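Sialidase B (Streptococcus pneumoniae serotype 4, PDB 4XJW) cleaves terminal sialic acid residues from alpha-2,3-, alpha-2,6- and alpha-2,8-linked glycans of oligosaccharides, glycoproteins and glycolipids. Local coordinates at residues F64-R69 with N106-V111; G151-N154 with H160-A163; M258-Y263 with E434-L439; Y370-G375 with K409-K414; G584-G589 with H624-L629. The protein carries 1 engineered substitution. All coordinates share one frame; numbering follows the deposited sequence.

Contact 1: residues F64-R69 with N106-V111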
# COMPACT_ATOMS: atom_id res chain seq x y z
N PHE A 64 -18.64 -17.53 -22.81
CA PHE A 64 -18.37 -16.46 -21.87
C PHE A 64 -18.28 -17.08 -20.49
O PHE A 64 -19.06 -17.98 -20.14
CB PHE A 64 -19.51 -15.45 -21.88
CG PHE A 64 -19.48 -14.49 -20.72
CD1 PHE A 64 -18.49 -13.53 -20.63
CD2 PHE A 64 -20.45 -14.55 -19.73
CE1 PHE A 64 -18.46 -12.63 -19.58
CE2 PHE A 64 -20.43 -13.66 -18.66
CZ PHE A 64 -19.43 -12.71 -18.58
N SER A 65 -17.33 -16.62 -19.69
CA SER A 65 -17.23 -17.12 -18.34
C SER A 65 -16.78 -16.02 -17.39
O SER A 65 -16.05 -15.11 -17.80
CB SER A 65 -16.23 -18.28 -18.26
OG SER A 65 -14.90 -17.81 -18.39
N ILE A 66 -17.28 -16.08 -16.16
CA ILE A 66 -16.72 -15.32 -15.05
C ILE A 66 -15.98 -16.34 -14.18
O ILE A 66 -16.58 -17.28 -13.67
CB ILE A 66 -17.81 -14.61 -14.23
CG1 ILE A 66 -18.53 -13.57 -15.09
CG2 ILE A 66 -17.20 -13.96 -12.99
CD1 ILE A 66 -19.86 -13.08 -14.47
N PHE A 67 -14.67 -16.16 -14.02
CA PHE A 67 -13.88 -17.14 -13.26
C PHE A 67 -13.11 -16.50 -12.11
O PHE A 67 -12.97 -15.27 -12.05
CB PHE A 67 -12.91 -17.90 -14.18
CG PHE A 67 -11.80 -17.05 -14.74
CD1 PHE A 67 -10.59 -16.90 -14.06
CD2 PHE A 67 -11.97 -16.38 -15.95
CE1 PHE A 67 -9.58 -16.10 -14.57
CE2 PHE A 67 -10.96 -15.58 -16.48
CZ PHE A 67 -9.76 -15.44 -15.78
N MET A 68 -12.62 -17.34 -11.21
CA MET A 68 -11.72 -16.92 -10.15
C MET A 68 -10.60 -17.93 -9.97
O MET A 68 -10.66 -19.06 -10.48
CB MET A 68 -12.46 -16.75 -8.82
CG MET A 68 -13.06 -18.04 -8.29
SD MET A 68 -13.81 -17.86 -6.66
CE MET A 68 -12.37 -17.83 -5.60
N ARG A 69 -9.58 -17.52 -9.23
CA ARG A 69 -8.46 -18.39 -8.89
C ARG A 69 -8.30 -18.41 -7.39
O ARG A 69 -8.77 -17.49 -6.69
CB ARG A 69 -7.17 -17.90 -9.54
CG ARG A 69 -7.15 -17.97 -11.06
CD ARG A 69 -5.76 -17.64 -11.60
NE ARG A 69 -5.73 -17.63 -13.06
CZ ARG A 69 -5.48 -18.69 -13.82
NH1 ARG A 69 -5.24 -19.88 -13.26
NH2 ARG A 69 -5.48 -18.59 -15.14
N ASN A 106 -18.92 -11.97 -1.23
CA ASN A 106 -18.41 -11.03 -2.22
C ASN A 106 -19.51 -10.57 -3.14
O ASN A 106 -20.39 -11.35 -3.50
CB ASN A 106 -17.33 -11.68 -3.08
CG ASN A 106 -16.13 -12.12 -2.28
OD1 ASN A 106 -15.26 -11.31 -1.95
ND2 ASN A 106 -16.08 -13.40 -1.96
N THR A 107 -19.46 -9.30 -3.52
CA THR A 107 -20.46 -8.75 -4.43
C THR A 107 -19.78 -8.42 -5.74
O THR A 107 -18.96 -7.49 -5.82
CB THR A 107 -21.13 -7.48 -3.85
OG1 THR A 107 -21.70 -7.77 -2.56
CG2 THR A 107 -22.25 -6.97 -4.78
N LEU A 108 -20.12 -9.18 -6.77
CA LEU A 108 -19.50 -9.02 -8.08
C LEU A 108 -20.50 -8.37 -9.04
O LEU A 108 -21.65 -8.77 -9.10
CB LEU A 108 -19.01 -10.38 -8.58
CG LEU A 108 -18.35 -10.44 -9.96
CD1 LEU A 108 -17.30 -11.54 -10.02
CD2 LEU A 108 -19.39 -10.65 -11.07
N VAL A 109 -20.05 -7.36 -9.78
CA VAL A 109 -20.88 -6.75 -10.82
C VAL A 109 -20.07 -6.68 -12.11
O VAL A 109 -19.03 -6.03 -12.16
CB VAL A 109 -21.31 -5.33 -10.44
CG1 VAL A 109 -22.19 -4.72 -11.55
CG2 VAL A 109 -22.06 -5.33 -9.12
N PHE A 110 -20.57 -7.32 -13.17
CA PHE A 110 -19.86 -7.30 -14.44
C PHE A 110 -20.73 -6.62 -15.47
O PHE A 110 -21.88 -7.01 -15.67
CB PHE A 110 -19.49 -8.70 -14.91
CG PHE A 110 -18.82 -8.72 -16.25
CD1 PHE A 110 -17.53 -8.23 -16.39
CD2 PHE A 110 -19.48 -9.20 -17.37
CE1 PHE A 110 -16.89 -8.23 -17.62
CE2 PHE A 110 -18.86 -9.21 -18.61
CZ PHE A 110 -17.56 -8.72 -18.73
N VAL A 111 -20.20 -5.57 -16.10
CA VAL A 111 -20.95 -4.81 -17.09
C VAL A 111 -20.36 -5.01 -18.49
O VAL A 111 -19.17 -4.75 -18.73
CB VAL A 111 -20.98 -3.31 -16.71
CG1 VAL A 111 -21.80 -2.54 -17.74
CG2 VAL A 111 -21.58 -3.13 -15.31
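Phe64 and Phe110 each hold CG trans to the backbone nitrogen (chi1 166° and 177°). The two rings come from opposite directions and meet between the strands. The rings meet near their ends. Phe64 CZ lies 3.5 Å from Phe110 CE2, the closest approach of the contact. The planes are inclined by 28°, and the ring centroids are 5.5 Å apart. The rings are therefore slid well past each other and overlap little, so this is not a full face-to-face stack. Next to them, Ile66 works in two directions. Its CG2 methyl meets Leu108 CD1 at 3.8 Å, the two side chains sliding past each other. Ile66 CD1 comes within 4.4 Å of Phe110 CB, the carbon that carries the ring.

Strand 63-69 and strand 102-113 belong to different antiparallel sheets. Their short segments run roughly antiparallel, with axes 10.5 Å apart at closest approach. No hydrogen bond joins them. The contact is thus part of the core of a beta-sandwich, as expected for the concanavalin-like N-terminal domain of this sialidase. Ile78 and Leu52 also touch Phe64, while Tyr119 and Met121 touch Phe110. The residues that meet are all buried and apolar. The two segments are therefore held together here by van der Waals packing and the exclusion of water.

Contact 2: residues G151-N154 with H160-A163; sequences GAVN and HYLA
Val153 lays its CG2 methyl at the edge of the Tyr161 ring, 4.0 Å from Tyr161 CD2. Its chi1 of -180° sets CG2 beside the backbone N, on the tyrosine side. The two side chains lie side by side and point the same way. His160 CB covers one face of that ring, 3.7 Å above the Tyr161 plane and offset toward the rim. Across the segments, Ala152 CB packs on Leu162 CD2 at 4.0 Å.

Beneath the side chains, Val153 and His160 form an antiparallel hydrogen-bonded pair. Val153 N donates to His160 O nearly straight (165°), and His160 N donates to Val153 O at 2.8 Å. They belong to a short beta-hairpin, strands 153-155 and 158-160, at the margin of the lectin-like N-terminal domain. Tyr161 and Gly151 both have positive phi, and regular pairing stops at this end. One more backbone bond follows, from Ala163 N to Gly151 O at 2.9 Å. It is bent (138° at the hydrogen), and the nitrogen sits above the carbonyl plane. Gly151 O also meets the CA-H of Leu162, with Leu162 CA 3.4 Å away. A water lies 3.0 Å from Gly151 O and 2.7 Å from Ala163 O. Val153 and Tyr161 also touch Ala48 and Tyr63.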
# COMPACT_ATOMS: atom_id res chain seq x y z
N GLY A 151 -21.15 -22.58 -11.65
CA GLY A 151 -20.13 -23.45 -11.08
C GLY A 151 -19.34 -24.31 -12.06
O GLY A 151 -18.67 -25.25 -11.64
N ALA A 152 -19.43 -23.98 -13.35
CA ALA A 152 -18.69 -24.66 -14.42
C ALA A 152 -18.95 -23.97 -15.75
O ALA A 152 -19.82 -23.10 -15.85
CB ALA A 152 -19.10 -26.13 -14.52
N VAL A 153 -18.19 -24.37 -16.78
CA VAL A 153 -18.50 -24.00 -18.17
C VAL A 153 -18.70 -25.30 -18.95
O VAL A 153 -17.88 -26.21 -18.86
CB VAL A 153 -17.37 -23.18 -18.83
CG1 VAL A 153 -17.73 -22.82 -20.26
CG2 VAL A 153 -17.09 -21.91 -18.04
N ASN A 154 -19.81 -25.38 -19.69
CA ASN A 154 -20.09 -26.58 -20.49
C ASN A 154 -19.46 -26.46 -21.87
O ASN A 154 -19.90 -25.66 -22.70
CB ASN A 154 -21.60 -26.80 -20.59
CG ASN A 154 -21.96 -28.10 -21.29
OD1 ASN A 154 -21.32 -28.51 -22.24
ND2 ASN A 154 -23.00 -28.76 -20.80
N HIS A 160 -16.20 -27.97 -17.43
CA HIS A 160 -14.86 -27.42 -17.22
C HIS A 160 -14.88 -26.42 -16.08
O HIS A 160 -15.90 -25.78 -15.82
CB HIS A 160 -14.37 -26.71 -18.49
CG HIS A 160 -14.05 -27.64 -19.62
ND1 HIS A 160 -12.82 -27.65 -20.24
CD2 HIS A 160 -14.80 -28.58 -20.24
CE1 HIS A 160 -12.83 -28.57 -21.20
NE2 HIS A 160 -14.01 -29.15 -21.21
N TYR A 161 -13.75 -26.31 -15.38
CA TYR A 161 -13.57 -25.29 -14.35
C TYR A 161 -14.58 -25.42 -13.20
O TYR A 161 -15.16 -24.42 -12.75
CB TYR A 161 -13.63 -23.88 -14.97
CG TYR A 161 -12.81 -23.76 -16.22
CD1 TYR A 161 -11.47 -24.11 -16.23
CD2 TYR A 161 -13.38 -23.29 -17.41
CE1 TYR A 161 -10.71 -24.01 -17.37
CE2 TYR A 161 -12.62 -23.19 -18.56
CZ TYR A 161 -11.29 -23.55 -18.54
OH TYR A 161 -10.52 -23.45 -19.67
N LEU A 162 -14.78 -26.65 -12.74
CA LEU A 162 -15.70 -26.93 -11.64
C LEU A 162 -15.39 -26.10 -10.40
O LEU A 162 -14.23 -25.94 -10.02
CB LEU A 162 -15.68 -28.42 -11.29
CG LEU A 162 -16.51 -29.34 -12.18
CD1 LEU A 162 -16.22 -30.79 -11.82
CD2 LEU A 162 -18.00 -29.04 -12.01
N ALA A 163 -16.44 -25.57 -9.78
CA ALA A 163 -16.28 -24.67 -8.64
C ALA A 163 -16.72 -25.23 -7.29
O ALA A 163 -17.69 -26.00 -7.21
CB ALA A 163 -16.99 -23.37 -8.92
O HOH W 1 -19.49 -26.63 -9.07

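Contact 3: residues M258-Y263 with E434-L439; sequences MKFNDY and EQFKLL
Met258 and Phe436 stand opposite each other, with CA atoms 6.9 Å apart, the nearest pair between the two segments. That spacing is too wide for beta pairing, and no hydrogen bond joins the backbones. Residues 258-263 form an irregular loop that follows strand 255-256. Residues 434-439 leave the second BNR repeat (Asp-box) and enter the short strand 437-438. Both belong to the catalytic beta-propeller of the GH33 sialidases. Strand 255-256 is the outermost strand of one sheet of the propeller. Strand 437-438 lies at the edge of another, beside strand 420-426. The contact thus joins two neighbouring blades near their outer strands.

Phe436 carries most of the buried surface. Its CG sits between the backbone N and the carbonyl carbon (chi1 75°), which turns the ring toward the loop. Met258 runs out extended beyond CG and crosses Phe436 at about a right angle. Its sulfur makes an oblique Met-aromatic contact: Met258 SD is 5.4 Å from the centroid of the Phe436 ring and 40° off the ring normal. Phe260 also crosses Phe436 at about a right angle. Its ring meets the far end of the Phe436 ring obliquely, with Phe260 CZ 4.1 Å from Phe436 CZ. Phe260 is stacked in turn on Phe287, and Phe436 meets the nearly parallel ring of Tyr370. The apolar cluster therefore extends past both segments. At the other end of Phe436, the terminal methyl Met258 CE lies 4.1 Å from Phe436 CB.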
# COMPACT_ATOMS: atom_id res chain seq x y z
N MET A 258 3.53 15.43 3.27
CA MET A 258 4.73 15.81 2.52
C MET A 258 4.44 15.66 1.04
O MET A 258 3.92 14.62 0.61
CB MET A 258 5.94 14.93 2.89
CG MET A 258 6.39 15.05 4.34
SD MET A 258 7.90 14.11 4.64
CE MET A 258 8.05 14.32 6.41
N LYS A 259 4.78 16.68 0.26
CA LYS A 259 4.52 16.63 -1.16
C LYS A 259 5.55 17.44 -1.93
O LYS A 259 6.16 18.38 -1.39
CB LYS A 259 3.13 17.18 -1.47
CG LYS A 259 3.06 18.69 -1.29
CD LYS A 259 1.72 19.23 -1.74
CE LYS A 259 1.40 18.71 -3.11
NZ LYS A 259 0.12 19.24 -3.66
N PHE A 260 5.75 17.05 -3.18
CA PHE A 260 6.56 17.79 -4.13
C PHE A 260 5.70 18.12 -5.33
O PHE A 260 4.72 17.41 -5.62
CB PHE A 260 7.74 16.95 -4.62
CG PHE A 260 8.89 16.88 -3.67
CD1 PHE A 260 9.44 18.03 -3.14
CD2 PHE A 260 9.43 15.65 -3.32
CE1 PHE A 260 10.54 17.96 -2.28
CE2 PHE A 260 10.52 15.58 -2.45
CZ PHE A 260 11.07 16.73 -1.93
N ASN A 261 6.06 19.18 -6.05
CA ASN A 261 5.23 19.66 -7.15
C ASN A 261 5.96 19.73 -8.48
O ASN A 261 5.45 20.33 -9.45
CB ASN A 261 4.60 21.00 -6.80
CG ASN A 261 3.52 20.86 -5.74
OD1 ASN A 261 2.68 19.97 -5.81
ND2 ASN A 261 3.56 21.73 -4.74
N ASP A 262 7.13 19.10 -8.54
CA ASP A 262 7.88 19.04 -9.78
C ASP A 262 7.14 18.22 -10.86
O ASP A 262 7.29 18.49 -12.05
CB ASP A 262 9.31 18.52 -9.56
CG ASP A 262 9.39 17.24 -8.72
OD1 ASP A 262 8.62 17.10 -7.74
OD2 ASP A 262 10.27 16.40 -9.01
N TYR A 263 6.36 17.24 -10.43
CA TYR A 263 5.46 16.51 -11.32
C TYR A 263 4.01 16.69 -10.88
O TYR A 263 3.72 16.77 -9.68
CB TYR A 263 5.81 15.03 -11.34
CG TYR A 263 6.95 14.69 -12.27
CD1 TYR A 263 8.21 15.24 -12.10
CD2 TYR A 263 6.76 13.81 -13.33
CE1 TYR A 263 9.26 14.94 -12.94
CE2 TYR A 263 7.82 13.48 -14.19
CZ TYR A 263 9.06 14.06 -13.99
OH TYR A 263 10.11 13.76 -14.83
N GLU A 434 3.06 20.97 8.91
CA GLU A 434 4.09 21.97 8.67
C GLU A 434 4.96 21.62 7.48
O GLU A 434 4.96 20.48 7.00
CB GLU A 434 4.99 22.10 9.90
CG GLU A 434 4.30 22.68 11.13
CD GLU A 434 3.70 24.05 10.85
OE1 GLU A 434 4.40 24.87 10.22
OE2 GLU A 434 2.54 24.28 11.24
N GLN A 435 5.74 22.60 7.02
CA GLN A 435 6.76 22.31 6.02
C GLN A 435 7.81 21.39 6.62
O GLN A 435 8.25 21.59 7.76
CB GLN A 435 7.38 23.61 5.50
CG GLN A 435 6.41 24.50 4.71
CD GLN A 435 5.83 23.80 3.50
OE1 GLN A 435 6.50 23.01 2.83
NE2 GLN A 435 4.56 24.07 3.22
N PHE A 436 8.24 20.39 5.85
CA PHE A 436 9.19 19.42 6.36
C PHE A 436 10.58 20.01 6.60
O PHE A 436 10.97 20.98 5.95
CB PHE A 436 9.23 18.14 5.49
CG PHE A 436 9.95 18.30 4.17
CD1 PHE A 436 11.34 18.27 4.10
CD2 PHE A 436 9.23 18.44 2.99
CE1 PHE A 436 12.00 18.40 2.90
CE2 PHE A 436 9.89 18.58 1.78
CZ PHE A 436 11.27 18.56 1.73
N LYS A 437 11.29 19.43 7.56
CA LYS A 437 12.69 19.76 7.81
C LYS A 437 13.53 18.50 7.67
O LYS A 437 13.09 17.41 8.06
CB LYS A 437 12.87 20.34 9.21
CG LYS A 437 12.16 21.66 9.40
CD LYS A 437 12.37 22.20 10.80
CE LYS A 437 11.65 23.53 10.97
NZ LYS A 437 12.48 24.49 11.75
N LEU A 438 14.73 18.62 7.11
CA LEU A 438 15.62 17.47 7.04
C LEU A 438 16.22 17.14 8.41
O LEU A 438 16.60 18.04 9.16
CB LEU A 438 16.75 17.72 6.04
CG LEU A 438 16.29 17.87 4.59
CD1 LEU A 438 17.48 18.13 3.63
CD2 LEU A 438 15.47 16.68 4.13
N LEU A 439 16.30 15.86 8.73
CA LEU A 439 17.03 15.43 9.91
C LEU A 439 18.52 15.52 9.64
O LEU A 439 18.95 15.41 8.49
CB LEU A 439 16.65 13.99 10.31
CG LEU A 439 15.26 13.77 10.93
CD1 LEU A 439 15.30 12.65 11.96
CD2 LEU A 439 14.71 15.04 11.54

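Contact 4: residues Y370-G375 with K409-K414; sequences YEVLEG and KDSLFK
Val372 is the residue most covered here, and its two methyls divide the work. With chi1 at -179°, CG1 lies trans to the backbone N and CG2 beside it. The methyl CG1 comes to the edge of the Phe413 ring, near the ring plane, with Val372 CG1 4.2 Å from Phe413 CD2. The two side chains cross at about a right angle. The methyl CG2 faces the serine instead, with Val372 CG2 3.8 Å from Ser411 OG.

This is packing within the large insertion of the propeller. The chain leaves one blade after strand 301-308, builds a long antiparallel sheet, and returns to the same blade at strand 420-426. Strand 372-374 is one strand of that sheet. Strand 413-414, which pairs with strand 330-337, lies on the way back.

Ser411 spends its hydroxyl within its own segment. Ser411 OG donates to Phe413 O at 2.7 Å, which satisfies the buried polar group next to the valine and links the two ends of residues 411-413. A second bond spans the whole segment, with Lys414 NZ donating to Lys409 O at 3.0 Å. The Phe413 ring also meets Tyr364 and Tyr345 edge-to-face, and Ile366 and Val406 touch Val372.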
# COMPACT_ATOMS: atom_id res chain seq x y z
N TYR A 370 12.41 24.56 1.13
CA TYR A 370 13.57 24.11 0.36
C TYR A 370 13.54 24.65 -1.07
O TYR A 370 14.10 24.05 -1.99
CB TYR A 370 13.75 22.59 0.41
CG TYR A 370 14.27 22.14 1.74
CD1 TYR A 370 13.40 21.87 2.79
CD2 TYR A 370 15.64 22.01 1.98
CE1 TYR A 370 13.86 21.48 4.02
CE2 TYR A 370 16.11 21.62 3.21
CZ TYR A 370 15.22 21.35 4.23
OH TYR A 370 15.66 20.95 5.47
N GLU A 371 12.89 25.79 -1.23
CA GLU A 371 12.78 26.47 -2.51
C GLU A 371 13.88 27.52 -2.68
O GLU A 371 14.32 28.12 -1.70
CB GLU A 371 11.39 27.09 -2.65
CG GLU A 371 10.28 26.04 -2.70
CD GLU A 371 8.90 26.59 -2.39
OE1 GLU A 371 8.78 27.80 -2.09
OE2 GLU A 371 7.93 25.81 -2.44
N VAL A 372 14.31 27.72 -3.92
CA VAL A 372 15.42 28.63 -4.22
C VAL A 372 14.93 30.06 -4.47
O VAL A 372 14.03 30.28 -5.28
CB VAL A 372 16.20 28.17 -5.46
CG1 VAL A 372 17.37 29.11 -5.73
CG2 VAL A 372 16.69 26.74 -5.28
N LEU A 373 15.54 31.02 -3.77
CA LEU A 373 15.25 32.42 -4.00
C LEU A 373 16.51 33.12 -4.51
O LEU A 373 17.61 32.78 -4.09
CB LEU A 373 14.77 33.09 -2.71
CG LEU A 373 13.29 32.99 -2.34
CD1 LEU A 373 12.85 31.57 -2.08
CD2 LEU A 373 12.98 33.85 -1.13
N GLU A 374 16.34 34.07 -5.42
CA GLU A 374 17.45 34.91 -5.85
C GLU A 374 17.14 36.36 -5.51
O GLU A 374 16.16 36.93 -6.00
CB GLU A 374 17.72 34.76 -7.35
CG GLU A 374 18.88 35.63 -7.84
CD GLU A 374 19.10 35.54 -9.34
OE1 GLU A 374 18.22 34.98 -10.03
OE2 GLU A 374 20.15 36.00 -9.82
N GLY A 375 17.96 36.95 -4.65
CA GLY A 375 17.70 38.30 -4.18
C GLY A 375 16.31 38.40 -3.57
O GLY A 375 15.59 39.38 -3.78
N LYS A 409 14.73 18.04 -10.49
CA LYS A 409 15.63 17.80 -11.62
C LYS A 409 16.01 19.12 -12.30
O LYS A 409 17.14 19.30 -12.72
CB LYS A 409 14.96 16.87 -12.62
CG LYS A 409 15.71 16.69 -13.93
CD LYS A 409 14.94 15.75 -14.84
CE LYS A 409 15.65 15.55 -16.16
NZ LYS A 409 14.90 14.62 -17.06
N ASP A 410 15.06 20.05 -12.36
CA ASP A 410 15.26 21.30 -13.11
C ASP A 410 15.86 22.45 -12.29
O ASP A 410 16.00 23.56 -12.79
CB ASP A 410 13.93 21.77 -13.73
CG ASP A 410 13.45 20.87 -14.85
OD1 ASP A 410 14.05 19.80 -15.11
OD2 ASP A 410 12.42 21.24 -15.48
N SER A 411 16.19 22.19 -11.03
CA SER A 411 16.70 23.25 -10.15
C SER A 411 18.09 23.77 -10.53
O SER A 411 18.95 23.03 -11.01
CB SER A 411 16.70 22.79 -8.69
OG SER A 411 16.98 23.87 -7.82
N LEU A 412 18.29 25.07 -10.30
CA LEU A 412 19.59 25.70 -10.49
C LEU A 412 20.60 25.19 -9.47
O LEU A 412 21.78 25.04 -9.77
CB LEU A 412 19.45 27.22 -10.36
CG LEU A 412 20.70 28.10 -10.47
CD1 LEU A 412 21.40 27.87 -11.80
CD2 LEU A 412 20.30 29.57 -10.32
N PHE A 413 20.12 24.94 -8.25
CA PHE A 413 20.93 24.34 -7.20
C PHE A 413 20.32 23.00 -6.80
O PHE A 413 19.12 22.92 -6.54
CB PHE A 413 20.98 25.26 -5.98
CG PHE A 413 21.82 26.48 -6.18
CD1 PHE A 413 23.20 26.41 -6.05
CD2 PHE A 413 21.23 27.69 -6.49
CE1 PHE A 413 23.98 27.54 -6.23
CE2 PHE A 413 22.01 28.83 -6.67
CZ PHE A 413 23.38 28.75 -6.54
N LYS A 414 21.14 21.95 -6.77
CA LYS A 414 20.65 20.60 -6.51
C LYS A 414 21.35 19.93 -5.34
O LYS A 414 22.56 20.11 -5.14
CB LYS A 414 20.78 19.75 -7.79
CG LYS A 414 19.76 20.16 -8.85
CD LYS A 414 20.02 19.50 -10.19
CE LYS A 414 19.41 18.13 -10.29
NZ LYS A 414 19.41 17.64 -11.71

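Contact 5: residues G584-G589 with H624-L629; sequences GQLVVG and HHIGVL
Gln585 OE1, beside Leu586 in the chain, accepts hydrogen bonds from both Asn576 ND2 and His603 ND1. This double grip ties the start of strand 584-592 to strand 597-605 and to Asn576, just past strand 569-575. These strands form one blade of the sialidase beta-propeller. Strand 626-631 belongs to another blade, with strands 616-620 and 647-652. The contact lies between the two blades, and no hydrogen bond crosses it.

Leu586, unlike Gln585, points toward strand 626-631. Its CG lies beside the backbone N (chi1 -60°), and CD1 extends beyond it (chi2 -169°) to Ile626 and Val628. Its CA is 9.4 Å from that of Val628, the nearest CA pair, so only the side chains bridge the gap. Ile626 and Val628 alternate with Gly627 along their strand, and both point toward Leu586. Leu652 of strand 647-652 and Leu657 of the C-terminal helix 654-657 also touch Leu586.

The side chain of Val628 is about 10 Å from that of Tyr615, probably the catalytic nucleophile, and the side chain of Ile626 is about 8 Å from the bound inhibitor Optactin. A single methyl makes the touch: Leu586 CD1 sits 4.3 Å from Val628 CG2 and 4.4 Å from Ile626 CG2.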
# COMPACT_ATOMS: atom_id res chain seq x y z
N GLY A 584 -2.09 -13.72 5.83
CA GLY A 584 -1.94 -12.72 6.87
C GLY A 584 -2.50 -13.16 8.20
O GLY A 584 -3.54 -13.82 8.25
N GLN A 585 -1.78 -12.84 9.27
CA GLN A 585 -2.22 -13.21 10.61
C GLN A 585 -2.02 -12.09 11.61
O GLN A 585 -1.12 -11.26 11.46
CB GLN A 585 -1.46 -14.44 11.12
CG GLN A 585 -1.74 -15.71 10.35
CD GLN A 585 -1.10 -16.94 10.99
OE1 GLN A 585 -0.30 -16.82 11.93
NE2 GLN A 585 -1.44 -18.11 10.48
N LEU A 586 -2.86 -12.08 12.63
CA LEU A 586 -2.52 -11.40 13.87
C LEU A 586 -2.09 -12.49 14.83
O LEU A 586 -2.77 -13.52 14.95
CB LEU A 586 -3.70 -10.66 14.46
CG LEU A 586 -4.35 -9.57 13.63
CD1 LEU A 586 -5.31 -8.81 14.51
CD2 LEU A 586 -3.32 -8.63 13.04
N VAL A 587 -0.96 -12.28 15.49
CA VAL A 587 -0.46 -13.28 16.44
C VAL A 587 -0.43 -12.64 17.82
O VAL A 587 0.23 -11.62 18.02
CB VAL A 587 0.93 -13.80 16.02
CG1 VAL A 587 1.36 -14.94 16.94
CG2 VAL A 587 0.93 -14.27 14.55
N VAL A 588 -1.16 -13.23 18.77
CA VAL A 588 -1.22 -12.70 20.12
C VAL A 588 -0.23 -13.43 21.03
O VAL A 588 -0.29 -14.66 21.14
CB VAL A 588 -2.64 -12.84 20.71
CG1 VAL A 588 -2.68 -12.26 22.12
CG2 VAL A 588 -3.68 -12.15 19.82
N GLY A 589 0.67 -12.68 21.65
CA GLY A 589 1.64 -13.26 22.57
C GLY A 589 1.44 -12.76 23.99
O GLY A 589 1.18 -11.57 24.20
N HIS A 624 -10.84 -0.29 22.54
CA HIS A 624 -10.13 -1.56 22.74
C HIS A 624 -10.34 -2.59 21.64
O HIS A 624 -9.91 -3.74 21.78
CB HIS A 624 -10.43 -2.16 24.13
CG HIS A 624 -10.18 -1.20 25.25
ND1 HIS A 624 -8.96 -0.60 25.45
CD2 HIS A 624 -11.00 -0.73 26.22
CE1 HIS A 624 -9.03 0.20 26.50
NE2 HIS A 624 -10.25 0.13 26.99
N HIS A 625 -11.01 -2.20 20.57
CA HIS A 625 -10.93 -2.99 19.33
C HIS A 625 -9.55 -2.81 18.73
O HIS A 625 -8.76 -1.96 19.18
CB HIS A 625 -11.96 -2.53 18.31
CG HIS A 625 -13.37 -2.81 18.70
ND1 HIS A 625 -14.33 -3.21 17.79
CD2 HIS A 625 -14.00 -2.71 19.89
CE1 HIS A 625 -15.48 -3.36 18.41
NE2 HIS A 625 -15.31 -3.08 19.69
N ILE A 626 -9.26 -3.61 17.71
CA ILE A 626 -8.02 -3.52 16.96
C ILE A 626 -8.34 -3.10 15.54
O ILE A 626 -9.19 -3.70 14.89
CB ILE A 626 -7.31 -4.88 16.91
CG1 ILE A 626 -7.05 -5.43 18.32
CG2 ILE A 626 -6.02 -4.76 16.12
CD1 ILE A 626 -6.15 -4.58 19.19
N GLY A 627 -7.70 -2.03 15.07
CA GLY A 627 -7.80 -1.64 13.68
C GLY A 627 -6.59 -2.12 12.90
O GLY A 627 -5.46 -2.03 13.40
N VAL A 628 -6.83 -2.65 11.70
CA VAL A 628 -5.76 -3.15 10.83
C VAL A 628 -5.93 -2.50 9.46
O VAL A 628 -7.00 -2.58 8.86
CB VAL A 628 -5.80 -4.69 10.69
CG1 VAL A 628 -4.59 -5.19 9.92
CG2 VAL A 628 -5.87 -5.37 12.06
N LEU A 629 -4.90 -1.80 9.01
CA LEU A 629 -4.86 -1.25 7.66
C LEU A 629 -3.72 -1.96 6.95
O LEU A 629 -2.57 -1.88 7.38
CB LEU A 629 -4.61 0.26 7.71
CG LEU A 629 -4.58 0.98 6.37
CD1 LEU A 629 -5.94 0.89 5.70
CD2 LEU A 629 -4.17 2.44 6.57

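In the fold
Contacts 1 and 2 lie in the N-terminal lectin-like domain and touch through Ser65 CB and Val153 CG2, 3.7 Å apart. Contact 1 is sandwich core and purely apolar. Contact 2 is a partly buried hairpin nearer the surface, and it alone has backbone hydrogen bonds across its segments. Contacts 3, 4 and 5 belong to the propeller part, all three buried. Contact 4 sits in the insertion and meets contact 3 through Tyr370, whose OH is 3.0 Å from Leu438 N, probably a hydrogen bond. Contacts 3 and 5 both pack one blade on another: the first uses sulfur and aromatic rings, the second aliphatic side chains closer to the active site.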